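Local coordinates for protection of telomeres protein 1 (Schizosaccharomyces pombe, PDB 5USB) that binds single-stranded telomeric DNA through an OB-fold domain, protects the 3' overhang of telomeres, and regulates telomerase and telomere length, at residues A[4-9]-A[63-68]; A[9-14]-A[41-46]; A[92-95]-A[101-104]. The protein carries 1 engineered substitution. All blocks are in the same frame, centred on the assembly; numbering follows the deposited sequence.

Contact 1. Residues A[4-9]-A[63-68]. With nucleotides of chain B.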
loop_
_atom_site.group_PDB
_atom_site.type_symbol
_atom_site.label_atom_id
_atom_site.label_comp_id
_atom_site.label_asym_id
_atom_site.label_seq_id
_atom_site.Cartn_x
_atom_site.Cartn_y
_atom_site.Cartn_z
ATOM N N SER A 4 -4.384 -2.200 -11.473
ATOM C CA SER A 4 -5.367 -3.067 -10.830
ATOM C C SER A 4 -5.998 -2.353 -9.641
ATOM O O SER A 4 -5.347 -1.535 -8.993
ATOM C CB SER A 4 -4.709 -4.330 -10.278
ATOM O OG SER A 4 -4.149 -5.129 -11.284
ATOM N N LEU A 5 -7.235 -2.715 -9.306
ATOM C CA LEU A 5 -7.741 -2.431 -7.974
ATOM C C LEU A 5 -7.084 -3.389 -6.982
ATOM O O LEU A 5 -6.689 -4.507 -7.334
ATOM C CB LEU A 5 -9.257 -2.585 -7.883
ATOM C CG LEU A 5 -9.996 -1.600 -8.798
ATOM C CD1 LEU A 5 -11.473 -1.810 -8.594
ATOM C CD2 LEU A 5 -9.616 -0.143 -8.592
ATOM N N LEU A 6 -6.990 -2.960 -5.720
ATOM C CA LEU A 6 -6.321 -3.824 -4.755
ATOM C C LEU A 6 -7.087 -5.117 -4.540
ATOM O O LEU A 6 -6.496 -6.137 -4.180
ATOM C CB LEU A 6 -6.082 -3.087 -3.440
ATOM C CG LEU A 6 -4.854 -2.168 -3.494
ATOM C CD1 LEU A 6 -4.781 -1.474 -2.128
ATOM C CD2 LEU A 6 -3.549 -2.919 -3.816
ATOM N N SER A 7 -8.405 -5.112 -4.770
ATOM C CA SER A 7 -9.175 -6.342 -4.670
ATOM C C SER A 7 -8.800 -7.364 -5.734
ATOM O O SER A 7 -9.125 -8.552 -5.575
ATOM C CB SER A 7 -10.648 -6.013 -4.801
ATOM O OG SER A 7 -10.879 -5.461 -6.082
ATOM N N GLN A 8 -8.132 -6.931 -6.797
ATOM C CA GLN A 8 -7.777 -7.786 -7.925
ATOM C C GLN A 8 -6.359 -8.331 -7.838
ATOM O O GLN A 8 -5.999 -9.211 -8.636
ATOM C CB GLN A 8 -7.943 -7.011 -9.234
ATOM C CG GLN A 8 -9.357 -6.517 -9.467
ATOM C CD GLN A 8 -9.470 -5.554 -10.638
ATOM O OE1 GLN A 8 -8.591 -4.701 -10.895
ATOM N NE2 GLN A 8 -10.580 -5.683 -11.372
ATOM N N ILE A 9 -5.532 -7.837 -6.917
ATOM C CA ILE A 9 -4.163 -8.316 -6.913
ATOM C C ILE A 9 -4.086 -9.675 -6.233
ATOM O O ILE A 9 -4.881 -10.044 -5.369
ATOM C CB ILE A 9 -3.199 -7.295 -6.283
ATOM C CG1 ILE A 9 -3.452 -7.086 -4.814
ATOM C CG2 ILE A 9 -3.271 -5.983 -7.031
ATOM C CD1 ILE A 9 -2.337 -6.320 -4.170
ATOM N N PHE A 63 -9.005 -4.677 4.090
ATOM C CA PHE A 63 -9.066 -3.558 3.157
ATOM C C PHE A 63 -7.747 -2.825 2.938
ATOM O O PHE A 63 -7.722 -1.887 2.142
ATOM C CB PHE A 63 -10.123 -2.529 3.616
ATOM C CG PHE A 63 -11.546 -2.914 3.257
ATOM C CD1 PHE A 63 -12.290 -3.787 4.042
ATOM C CD2 PHE A 63 -12.140 -2.377 2.125
ATOM C CE1 PHE A 63 -13.567 -4.128 3.673
ATOM C CE2 PHE A 63 -13.419 -2.710 1.783
ATOM C CZ PHE A 63 -14.112 -3.572 2.537
ATOM N N SER A 64 -6.669 -3.211 3.604
ATOM C CA SER A 64 -5.387 -2.521 3.457
ATOM C C SER A 64 -4.265 -3.536 3.283
ATOM O O SER A 64 -4.338 -4.670 3.770
ATOM C CB SER A 64 -5.096 -1.638 4.680
ATOM O OG SER A 64 -6.166 -0.753 4.864
ATOM N N ILE A 65 -3.197 -3.118 2.602
ATOM C CA ILE A 65 -2.028 -3.965 2.360
ATOM C C ILE A 65 -0.780 -3.270 2.908
ATOM O O ILE A 65 -0.634 -2.054 2.786
ATOM C CB ILE A 65 -1.854 -4.310 0.867
ATOM C CG1 ILE A 65 -0.760 -5.376 0.726
ATOM C CG2 ILE A 65 -1.548 -3.074 -0.000
ATOM C CD1 ILE A 65 -0.688 -6.000 -0.644
ATOM N N ARG A 66 0.081 -4.048 3.543
ATOM C CA ARG A 66 1.373 -3.576 4.030
ATOM C C ARG A 66 2.377 -3.579 2.892
ATOM O O ARG A 66 2.454 -4.553 2.152
ATOM C CB ARG A 66 1.876 -4.486 5.150
ATOM C CG ARG A 66 3.327 -4.276 5.548
ATOM C CD ARG A 66 3.779 -5.435 6.452
ATOM N NE ARG A 66 3.145 -5.401 7.753
ATOM C CZ ARG A 66 2.988 -6.457 8.542
ATOM N NH1 ARG A 66 3.419 -7.656 8.167
ATOM N NH2 ARG A 66 2.398 -6.306 9.711
ATOM N N CYS A 67 3.144 -2.499 2.760
ATOM C CA CYS A 67 4.203 -2.408 1.753
ATOM C C CYS A 67 5.494 -2.205 2.520
ATOM O O CYS A 67 5.575 -1.278 3.324
ATOM C CB CYS A 67 3.968 -1.254 0.771
ATOM S SG CYS A 67 2.317 -1.260 0.019
ATOM N N ILE A 68 6.508 -3.050 2.257
ATOM C CA ILE A 68 7.826 -2.903 2.864
ATOM C C ILE A 68 8.807 -2.371 1.831
ATOM O O ILE A 68 8.953 -2.949 0.751
ATOM C CB ILE A 68 8.347 -4.227 3.447
ATOM C CG1 ILE A 68 7.289 -4.854 4.346
ATOM C CG2 ILE A 68 9.688 -3.984 4.182
ATOM C CD1 ILE A 68 6.996 -4.067 5.515
ATOM P P DA B 5 0.155 -8.144 15.418
ATOM O OP1 DA B 5 0.670 -7.855 16.738
ATOM O OP2 DA B 5 -0.685 -9.283 15.158
ATOM O "O5'" DA B 5 -0.644 -6.864 14.942
ATOM C "C5'" DA B 5 -0.084 -5.577 15.111
ATOM C "C4'" DA B 5 -0.844 -4.606 14.249
ATOM O "O4'" DA B 5 -0.548 -4.880 12.867
ATOM C "C3'" DA B 5 -2.360 -4.716 14.374
ATOM O "O3'" DA B 5 -2.969 -3.431 14.245
ATOM C "C2'" DA B 5 -2.723 -5.661 13.244
ATOM C "C1'" DA B 5 -1.698 -5.322 12.180
ATOM N N9 DA B 5 -1.288 -6.438 11.340
ATOM C C8 DA B 5 -0.908 -7.687 11.751
ATOM N N7 DA B 5 -0.537 -8.472 10.776
ATOM C C5 DA B 5 -0.624 -7.668 9.651
ATOM C C6 DA B 5 -0.356 -7.908 8.299
ATOM N N6 DA B 5 0.086 -9.072 7.830
ATOM N N1 DA B 5 -0.570 -6.899 7.430
ATOM C C2 DA B 5 -1.021 -5.737 7.901
ATOM N N3 DA B 5 -1.301 -5.387 9.147
ATOM C C4 DA B 5 -1.077 -6.410 9.986
ATOM P P DG B 2 16.217 -11.472 7.774
ATOM O OP1 DG B 2 17.400 -11.475 8.655
ATOM O OP2 DG B 2 15.646 -12.730 7.279
ATOM O "O5'" DG B 2 15.073 -10.666 8.526
ATOM C "C5'" DG B 2 15.349 -9.399 9.115
ATOM C "C4'" DG B 2 14.043 -8.720 9.444
ATOM O "O4'" DG B 2 13.488 -8.050 8.297
ATOM C "C3'" DG B 2 12.942 -9.668 9.883
ATOM O "O3'" DG B 2 13.178 -9.928 11.253
ATOM C "C2'" DG B 2 11.702 -8.829 9.633
ATOM C "C1'" DG B 2 12.061 -8.054 8.381
ATOM N N9 DG B 2 11.554 -8.628 7.144
ATOM C C8 DG B 2 12.287 -9.349 6.245
ATOM N N7 DG B 2 11.597 -9.745 5.215
ATOM C C5 DG B 2 10.317 -9.288 5.469
ATOM C C6 DG B 2 9.132 -9.429 4.710
ATOM O O6 DG B 2 8.984 -9.977 3.619
ATOM N N1 DG B 2 8.047 -8.828 5.338
ATOM C C2 DG B 2 8.108 -8.152 6.531
ATOM N N2 DG B 2 6.966 -7.622 6.964
ATOM N N3 DG B 2 9.209 -8.018 7.251
ATOM C C4 DG B 2 10.270 -8.603 6.662
ATOM P P DT B 4 6.631 -10.315 15.665
ATOM O OP1 DT B 4 6.624 -9.723 16.993
ATOM O OP2 DT B 4 6.747 -11.753 15.526
ATOM O "O5'" DT B 4 5.264 -9.837 15.010
ATOM C "C5'" DT B 4 5.055 -8.469 14.708
ATOM C "C4'" DT B 4 3.738 -8.269 13.999
ATOM O "O4'" DT B 4 3.831 -8.801 12.656
ATOM C "C3'" DT B 4 2.534 -8.959 14.642
ATOM O "O3'" DT B 4 1.369 -8.168 14.407
ATOM C "C2'" DT B 4 2.414 -10.231 13.827
ATOM C "C1'" DT B 4 2.780 -9.719 12.445
ATOM N N1 DT B 4 3.257 -10.739 11.497
ATOM C C2 DT B 4 2.752 -10.734 10.220
ATOM O O2 DT B 4 1.985 -9.889 9.814
ATOM N N3 DT B 4 3.261 -11.706 9.406
ATOM C C4 DT B 4 4.169 -12.687 9.742
ATOM O O4 DT B 4 4.522 -13.502 8.903
ATOM C C5 DT B 4 4.646 -12.644 11.099
ATOM C C7 DT B 4 5.640 -13.668 11.549
ATOM C C6 DT B 4 4.158 -11.696 11.905
#
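The ends of Ile-9 and Ile-65 meet, with Ile-9 CD1 3.9 Å from Ile-65 CD1. This is the closer part of the contact. Leu-6 adds a looser touch: its side chain slants across that of Ile-65 and brings CD1 to 4.2 Å from Ile-65 CG2. Ile-65 serves both partners because its branches divide. CG1 stands anti to the backbone N (chi1 -171°) and carries CD1 to Ile-9, while CG2 is left for Leu-6. All three residues are buried, and no hydrogen bond joins the segments.

The outer side of 4-9 is different. Gln-8 is exposed, and its OE1 folds back to accept from Leu-5 N at 2.9 Å. Past Ile-65, Arg-66 and Ile-68 turn to the DNA. Arg-66 was modelled in two conformers. In the one described, a guanidinium face lies over the base of DA5 of chain B and NH1 donates to O2 of DT4 of chain B at 3.1 Å. These contacts may hold only part of the time.

In this chain, the ssDNA-binding OB-fold piece of a longer protein, strand 65-69 runs between strands 31-36 and 102-106. The 4-9 loop covers Ile-65, with Leu-6 also on Phe-17 and Ile-9 on Cys-15 of strand 14-26.

Contact 2. Residues A[9-14]-A[41-46]. With nucleotides of chain B.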
loop_
_atom_site.group_PDB
_atom_site.type_symbol
_atom_site.label_atom_id
_atom_site.label_comp_id
_atom_site.label_asym_id
_atom_site.label_seq_id
_atom_site.Cartn_x
_atom_site.Cartn_y
_atom_site.Cartn_z
ATOM N N ILE A 9 -5.532 -7.837 -6.917
ATOM C CA ILE A 9 -4.163 -8.316 -6.913
ATOM C C ILE A 9 -4.086 -9.675 -6.233
ATOM O O ILE A 9 -4.881 -10.044 -5.369
ATOM C CB ILE A 9 -3.199 -7.295 -6.283
ATOM C CG1 ILE A 9 -3.452 -7.086 -4.814
ATOM C CG2 ILE A 9 -3.271 -5.983 -7.031
ATOM C CD1 ILE A 9 -2.337 -6.320 -4.170
ATOM N N THR A 10 -3.136 -10.460 -6.675
ATOM C CA THR A 10 -2.938 -11.808 -6.168
ATOM C C THR A 10 -1.485 -11.963 -5.789
ATOM O O THR A 10 -0.646 -11.123 -6.125
ATOM C CB THR A 10 -3.319 -12.853 -7.229
ATOM O OG1 THR A 10 -2.508 -12.637 -8.383
ATOM C CG2 THR A 10 -4.804 -12.738 -7.603
ATOM N N PRO A 11 -1.146 -13.030 -5.100
ATOM C CA PRO A 11 0.233 -13.199 -4.645
ATOM C C PRO A 11 1.163 -13.504 -5.802
ATOM O O PRO A 11 0.768 -14.103 -6.799
ATOM C CB PRO A 11 0.137 -14.384 -3.686
ATOM C CG PRO A 11 -1.307 -14.469 -3.352
ATOM C CD PRO A 11 -2.022 -14.076 -4.555
ATOM N N HIS A 12 2.415 -13.064 -5.658
ATOM C CA HIS A 12 3.498 -13.445 -6.558
ATOM C C HIS A 12 3.251 -12.950 -7.979
ATOM O O HIS A 12 3.419 -13.665 -8.972
ATOM C CB HIS A 12 3.702 -14.948 -6.486
ATOM C CG HIS A 12 3.901 -15.434 -5.087
ATOM N ND1 HIS A 12 3.084 -16.367 -4.497
ATOM C CD2 HIS A 12 4.811 -15.085 -4.148
ATOM C CE1 HIS A 12 3.495 -16.587 -3.260
ATOM N NE2 HIS A 12 4.547 -15.825 -3.027
ATOM N N GLN A 13 2.870 -11.689 -8.071
ATOM C CA GLN A 13 2.745 -11.032 -9.354
ATOM C C GLN A 13 3.337 -9.641 -9.238
ATOM O O GLN A 13 3.582 -9.130 -8.139
ATOM C CB GLN A 13 1.299 -10.957 -9.816
ATOM C CG GLN A 13 0.483 -9.937 -9.058
ATOM C CD GLN A 13 -0.934 -9.814 -9.567
ATOM O OE1 GLN A 13 -1.751 -9.112 -8.970
ATOM N NE2 GLN A 13 -1.245 -10.502 -10.666
ATOM N N ARG A 14 3.616 -9.069 -10.396
ATOM C CA ARG A 14 3.923 -7.658 -10.502
ATOM C C ARG A 14 2.608 -6.911 -10.725
ATOM O O ARG A 14 1.789 -7.329 -11.540
ATOM C CB ARG A 14 4.905 -7.440 -11.664
ATOM C CG ARG A 14 4.895 -6.057 -12.291
ATOM C CD ARG A 14 5.918 -5.928 -13.421
ATOM N NE ARG A 14 5.468 -6.531 -14.677
ATOM C CZ ARG A 14 4.677 -5.922 -15.554
ATOM N NH1 ARG A 14 4.232 -4.692 -15.318
ATOM N NH2 ARG A 14 4.326 -6.535 -16.678
ATOM N N ASN A 41 -9.756 -7.411 -0.181
ATOM C CA ASN A 41 -9.004 -8.542 -0.704
ATOM C C ASN A 41 -8.944 -9.639 0.336
ATOM O O ASN A 41 -8.510 -9.399 1.459
ATOM C CB ASN A 41 -7.594 -8.117 -1.092
ATOM C CG ASN A 41 -6.855 -9.171 -1.872
ATOM O OD1 ASN A 41 -6.702 -10.303 -1.434
ATOM N ND2 ASN A 41 -6.362 -8.788 -3.026
ATOM N N GLU A 42 -9.347 -10.857 -0.047
ATOM C CA GLU A 42 -9.471 -11.921 0.930
ATOM C C GLU A 42 -8.152 -12.334 1.573
ATOM O O GLU A 42 -8.198 -13.030 2.593
ATOM C CB GLU A 42 -10.147 -13.144 0.286
ATOM C CG GLU A 42 -9.337 -13.827 -0.783
ATOM C CD GLU A 42 -10.006 -15.105 -1.291
ATOM O OE1 GLU A 42 -11.244 -15.223 -1.150
ATOM O OE2 GLU A 42 -9.294 -15.991 -1.815
ATOM N N LEU A 43 -6.982 -11.918 1.038
ATOM C CA LEU A 43 -5.695 -12.238 1.632
ATOM C C LEU A 43 -5.078 -11.074 2.412
ATOM O O LEU A 43 -3.999 -11.232 2.981
ATOM C CB LEU A 43 -4.708 -12.704 0.565
ATOM C CG LEU A 43 -5.144 -13.919 -0.245
ATOM C CD1 LEU A 43 -4.132 -14.178 -1.301
ATOM C CD2 LEU A 43 -5.255 -15.101 0.676
ATOM N N PHE A 44 -5.763 -9.935 2.504
ATOM C CA PHE A 44 -5.290 -8.874 3.377
ATOM C C PHE A 44 -5.575 -9.228 4.842
ATOM O O PHE A 44 -6.474 -10.015 5.165
ATOM C CB PHE A 44 -5.969 -7.539 3.015
ATOM C CG PHE A 44 -5.607 -6.959 1.664
ATOM C CD1 PHE A 44 -4.603 -7.482 0.869
ATOM C CD2 PHE A 44 -6.283 -5.848 1.192
ATOM C CE1 PHE A 44 -4.276 -6.894 -0.346
ATOM C CE2 PHE A 44 -5.942 -5.262 -0.020
ATOM C CZ PHE A 44 -4.952 -5.819 -0.811
ATOM N N PHE A 45 -4.826 -8.623 5.745
ATOM C CA PHE A 45 -5.041 -8.877 7.159
ATOM C C PHE A 45 -6.351 -8.240 7.617
ATOM O O PHE A 45 -6.652 -7.092 7.263
ATOM C CB PHE A 45 -3.881 -8.303 7.963
ATOM C CG PHE A 45 -3.965 -8.605 9.449
ATOM C CD1 PHE A 45 -3.516 -9.816 9.934
ATOM C CD2 PHE A 45 -4.537 -7.716 10.336
ATOM C CE1 PHE A 45 -3.630 -10.121 11.279
ATOM C CE2 PHE A 45 -4.628 -8.007 11.660
ATOM C CZ PHE A 45 -4.195 -9.216 12.141
ATOM N N PRO A 46 -7.157 -8.934 8.432
ATOM C CA PRO A 46 -8.376 -8.298 8.924
ATOM C C PRO A 46 -8.113 -7.369 10.092
ATOM O O PRO A 46 -7.854 -7.818 11.221
ATOM C CB PRO A 46 -9.255 -9.492 9.328
ATOM C CG PRO A 46 -8.280 -10.571 9.671
ATOM C CD PRO A 46 -7.079 -10.354 8.808
ATOM P P DA B 5 0.155 -8.144 15.418
ATOM O OP1 DA B 5 0.670 -7.855 16.738
ATOM O OP2 DA B 5 -0.685 -9.283 15.158
ATOM O "O5'" DA B 5 -0.644 -6.864 14.942
ATOM C "C5'" DA B 5 -0.084 -5.577 15.111
ATOM C "C4'" DA B 5 -0.844 -4.606 14.249
ATOM O "O4'" DA B 5 -0.548 -4.880 12.867
ATOM C "C3'" DA B 5 -2.360 -4.716 14.374
ATOM O "O3'" DA B 5 -2.969 -3.431 14.245
ATOM C "C2'" DA B 5 -2.723 -5.661 13.244
ATOM C "C1'" DA B 5 -1.698 -5.322 12.180
ATOM N N9 DA B 5 -1.288 -6.438 11.340
ATOM C C8 DA B 5 -0.908 -7.687 11.751
ATOM N N7 DA B 5 -0.537 -8.472 10.776
ATOM C C5 DA B 5 -0.624 -7.668 9.651
ATOM C C6 DA B 5 -0.356 -7.908 8.299
ATOM N N6 DA B 5 0.086 -9.072 7.830
ATOM N N1 DA B 5 -0.570 -6.899 7.430
ATOM C C2 DA B 5 -1.021 -5.737 7.901
ATOM N N3 DA B 5 -1.301 -5.387 9.147
ATOM C C4 DA B 5 -1.077 -6.410 9.986
HETATM O O HOH W 1 -5.958 -12.083 -3.204
#
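Asn-41 ND2 is a buried donor shared by two backbone carbonyls, Ile-9 O and Leu-6 O. Its bond to Ile-9 O is 3.0 Å long. Ile-9 O lies in the amide plane of Asn-41, while the donor is tilted 25° from the Ile-9 carbonyl plane. The other end of the amide is held too. Leu-43 N meets an in-plane lone pair of Asn-41 OD1 in a nearly straight bond of 3.0 Å. This is an Asx turn. It sits on a type I beta turn closed by Phe-44 N to Asn-41 O. Bonds at both ends should fix the rotation of the amide. With chi1 at -169°, CG lies anti to the backbone N and ND2 meets Ile-9 O. A water placed to donate to Ile-9 O and Asn-41 OD1 also bridges the segments, though perhaps not to both at once.

Apolar contacts flank the amide. Leu-43 CD1 presses on Pro-11 CG at 3.5 Å, the two side chains crossing at about a right angle. The Phe-44 ring has Asn-41 CB over one face and meets Ile-9 CD1 at its edge, 4.3 Å from CZ. Next to it, Phe-45 puts one ring face over the base of DA5 of chain B, with Pro-46 CD on the opposite face.

Both loops close over Leu-102 of strand 102-106, and Pro-11 and Leu-43 also touch Ile-96 of strand 92-96.

Contact 3. Residues A[92-95]-A[101-104]. With nucleotides of chain B.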
loop_
_atom_site.group_PDB
_atom_site.type_symbol
_atom_site.label_atom_id
_atom_site.label_comp_id
_atom_site.label_asym_id
_atom_site.label_seq_id
_atom_site.Cartn_x
_atom_site.Cartn_y
_atom_site.Cartn_z
ATOM N N VAL A 92 5.256 -3.151 -8.717
ATOM C CA VAL A 92 5.687 -3.686 -7.444
ATOM C C VAL A 92 5.274 -5.141 -7.344
ATOM O O VAL A 92 4.385 -5.624 -8.044
ATOM C CB VAL A 92 5.131 -2.843 -6.282
ATOM C CG1 VAL A 92 5.695 -1.440 -6.346
ATOM C CG2 VAL A 92 3.615 -2.813 -6.305
ATOM N N ARG A 93 6.021 -5.848 -6.529
ATOM C CA ARG A 93 5.925 -7.275 -6.356
ATOM C C ARG A 93 5.090 -7.606 -5.131
ATOM O O ARG A 93 5.145 -6.899 -4.118
ATOM C CB ARG A 93 7.342 -7.806 -6.193
ATOM C CG ARG A 93 7.468 -9.235 -6.188
ATOM C CD ARG A 93 7.282 -9.807 -7.553
ATOM N NE ARG A 93 7.091 -11.210 -7.328
ATOM C CZ ARG A 93 6.715 -12.108 -8.218
ATOM N NH1 ARG A 93 6.459 -11.790 -9.498
ATOM N NH2 ARG A 93 6.584 -13.343 -7.768
ATOM N N THR A 94 4.276 -8.647 -5.226
ATOM C CA THR A 94 3.539 -9.111 -4.066
ATOM C C THR A 94 4.052 -10.474 -3.612
ATOM O O THR A 94 4.647 -11.240 -4.376
ATOM C CB THR A 94 2.056 -9.227 -4.374
ATOM O OG1 THR A 94 1.887 -10.263 -5.342
ATOM C CG2 THR A 94 1.525 -7.950 -4.933
ATOM N N LYS A 95 3.830 -10.762 -2.339
ATOM C CA LYS A 95 4.197 -12.046 -1.770
ATOM C C LYS A 95 3.219 -12.355 -0.657
ATOM O O LYS A 95 2.309 -11.573 -0.349
ATOM C CB LYS A 95 5.637 -12.057 -1.256
ATOM C CG LYS A 95 5.921 -11.063 -0.154
ATOM C CD LYS A 95 7.336 -11.177 0.366
ATOM C CE LYS A 95 7.494 -12.356 1.289
ATOM N NZ LYS A 95 8.519 -12.067 2.308
ATOM N N TYR A 101 -0.673 -13.870 4.759
ATOM C CA TYR A 101 -1.259 -12.607 4.319
ATOM C C TYR A 101 -0.465 -12.008 3.160
ATOM O O TYR A 101 0.755 -12.137 3.090
ATOM C CB TYR A 101 -1.310 -11.604 5.472
ATOM C CG TYR A 101 -2.084 -12.114 6.650
ATOM C CD1 TYR A 101 -3.470 -12.176 6.601
ATOM C CD2 TYR A 101 -1.434 -12.577 7.779
ATOM C CE1 TYR A 101 -4.204 -12.693 7.697
ATOM C CE2 TYR A 101 -2.154 -13.077 8.856
ATOM C CZ TYR A 101 -3.517 -13.122 8.805
ATOM O OH TYR A 101 -4.215 -13.621 9.878
ATOM N N LEU A 102 -1.185 -11.376 2.248
ATOM C CA LEU A 102 -0.584 -10.651 1.145
ATOM C C LEU A 102 0.206 -9.462 1.668
ATOM O O LEU A 102 -0.203 -8.796 2.632
ATOM C CB LEU A 102 -1.678 -10.159 0.206
ATOM C CG LEU A 102 -1.839 -10.776 -1.162
ATOM C CD1 LEU A 102 -2.917 -10.017 -1.947
ATOM C CD2 LEU A 102 -0.546 -10.780 -1.915
ATOM N N GLU A 103 1.344 -9.203 1.045
ATOM C CA GLU A 103 2.075 -7.987 1.304
ATOM C C GLU A 103 2.780 -7.577 0.018
ATOM O O GLU A 103 2.910 -8.356 -0.924
ATOM C CB GLU A 103 3.066 -8.153 2.473
ATOM C CG GLU A 103 4.037 -9.294 2.308
ATOM C CD GLU A 103 5.031 -9.424 3.457
ATOM O OE1 GLU A 103 5.026 -8.573 4.368
ATOM O OE2 GLU A 103 5.824 -10.390 3.424
ATOM N N CYS A 104 3.179 -6.316 -0.021
ATOM C CA CYS A 104 3.897 -5.738 -1.143
ATOM C C CYS A 104 5.323 -5.419 -0.716
ATOM O O CYS A 104 5.554 -4.921 0.388
ATOM C CB CYS A 104 3.146 -4.496 -1.618
ATOM S SG CYS A 104 3.917 -3.506 -2.863
ATOM P P DG B 2 16.217 -11.472 7.774
ATOM O OP1 DG B 2 17.400 -11.475 8.655
ATOM O OP2 DG B 2 15.646 -12.730 7.279
ATOM O "O5'" DG B 2 15.073 -10.666 8.526
ATOM C "C5'" DG B 2 15.349 -9.399 9.115
ATOM C "C4'" DG B 2 14.043 -8.720 9.444
ATOM O "O4'" DG B 2 13.488 -8.050 8.297
ATOM C "C3'" DG B 2 12.942 -9.668 9.883
ATOM O "O3'" DG B 2 13.178 -9.928 11.253
ATOM C "C2'" DG B 2 11.702 -8.829 9.633
ATOM C "C1'" DG B 2 12.061 -8.054 8.381
ATOM N N9 DG B 2 11.554 -8.628 7.144
ATOM C C8 DG B 2 12.287 -9.349 6.245
ATOM N N7 DG B 2 11.597 -9.745 5.215
ATOM C C5 DG B 2 10.317 -9.288 5.469
ATOM C C6 DG B 2 9.132 -9.429 4.710
ATOM O O6 DG B 2 8.984 -9.977 3.619
ATOM N N1 DG B 2 8.047 -8.828 5.338
ATOM C C2 DG B 2 8.108 -8.152 6.531
ATOM N N2 DG B 2 6.966 -7.622 6.964
ATOM N N3 DG B 2 9.209 -8.018 7.251
ATOM C C4 DG B 2 10.270 -8.603 6.662
ATOM P P DA B 5 0.155 -8.144 15.418
ATOM O OP1 DA B 5 0.670 -7.855 16.738
ATOM O OP2 DA B 5 -0.685 -9.283 15.158
ATOM O "O5'" DA B 5 -0.644 -6.864 14.942
ATOM C "C5'" DA B 5 -0.084 -5.577 15.111
ATOM C "C4'" DA B 5 -0.844 -4.606 14.249
ATOM O "O4'" DA B 5 -0.548 -4.880 12.867
ATOM C "C3'" DA B 5 -2.360 -4.716 14.374
ATOM O "O3'" DA B 5 -2.969 -3.431 14.245
ATOM C "C2'" DA B 5 -2.723 -5.661 13.244
ATOM C "C1'" DA B 5 -1.698 -5.322 12.180
ATOM N N9 DA B 5 -1.288 -6.438 11.340
ATOM C C8 DA B 5 -0.908 -7.687 11.751
ATOM N N7 DA B 5 -0.537 -8.472 10.776
ATOM C C5 DA B 5 -0.624 -7.668 9.651
ATOM C C6 DA B 5 -0.356 -7.908 8.299
ATOM N N6 DA B 5 0.086 -9.072 7.830
ATOM N N1 DA B 5 -0.570 -6.899 7.430
ATOM C C2 DA B 5 -1.021 -5.737 7.901
ATOM N N3 DA B 5 -1.301 -5.387 9.147
ATOM C C4 DA B 5 -1.077 -6.410 9.986
#
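The beta hairpin of strands 92-96 and 102-106 pairs Lys-95 with Glu-103 as an antiparallel hydrogen-bonded pair. The strand segments run at 154° to each other. Lys-95 N donates to Glu-103 O at 2.9 Å, and Glu-103 N returns a bond of the same length to Lys-95 O. Thr-94 and Cys-104 form the adjoining non-hydrogen-bonded pair.

The side chains of Lys-95 and Glu-103 run out together from the sheet. Both first torsions are near +60°, which makes the two chains leave the backbone alike and brings Lys-95 CG to 3.6 Å from Glu-103 CG. The salt bridge between Lys-95 NZ and Glu-103 OE2 is long, at 3.4 Å, and its hydrogen bond is weak.

In this OB-fold domain the same pair reads a guanine. N1 of DG2 of chain B donates to Glu-103 OE1 at 3.2 Å, and its N2 adds a weak bond to the same oxygen. Lys-95 NZ lies 2.5 Å from O6 of that base. This is shorter than a sound bond, so the exact placing of the amine is doubtful. The carboxylate thus takes N1 and N2 on the Watson-Crick edge, and the lysine amine lies by O6. A leucine in place of Lys-95 would probably leave O6 of the guanine and the Glu-103 carboxylate without the positive charge beside them.

The face that carries Thr-94 and Cys-104 is buried. Thr-94 OG1 bonds to Thr-10 O and Gln-13 N, which fastens the loop before strand 14-26 to this strand. Leu-102 CD2 meets Thr-94 CB at 3.9 Å. Tyr-101 precedes strand 102-106, and its CB lies 3.7 Å from N6 of DA5 of chain B, while its ring packs edge-to-face with Phe-45.

How the contacts relate
The three contacts lie close together in one OB-fold domain. The centre of contact 2 is about 6 Å from those of contacts 1 and 3, which are about 8 Å apart. Along the chain, contact 2 is nested inside the loop closed by contact 1, and contact 3 follows both. Contacts 1 and 2 share Ile-9. Contacts 1 and 3 reach the same sheet, where strands 65-69 and 102-106 run parallel as neighbours. Contact 2 meets contact 3 through Leu-43 O to Leu-102 N. The loops of contacts 1 and 2 pack against the strands whose side chains meet the DNA, and residues from all three contacts touch DA5 of chain B.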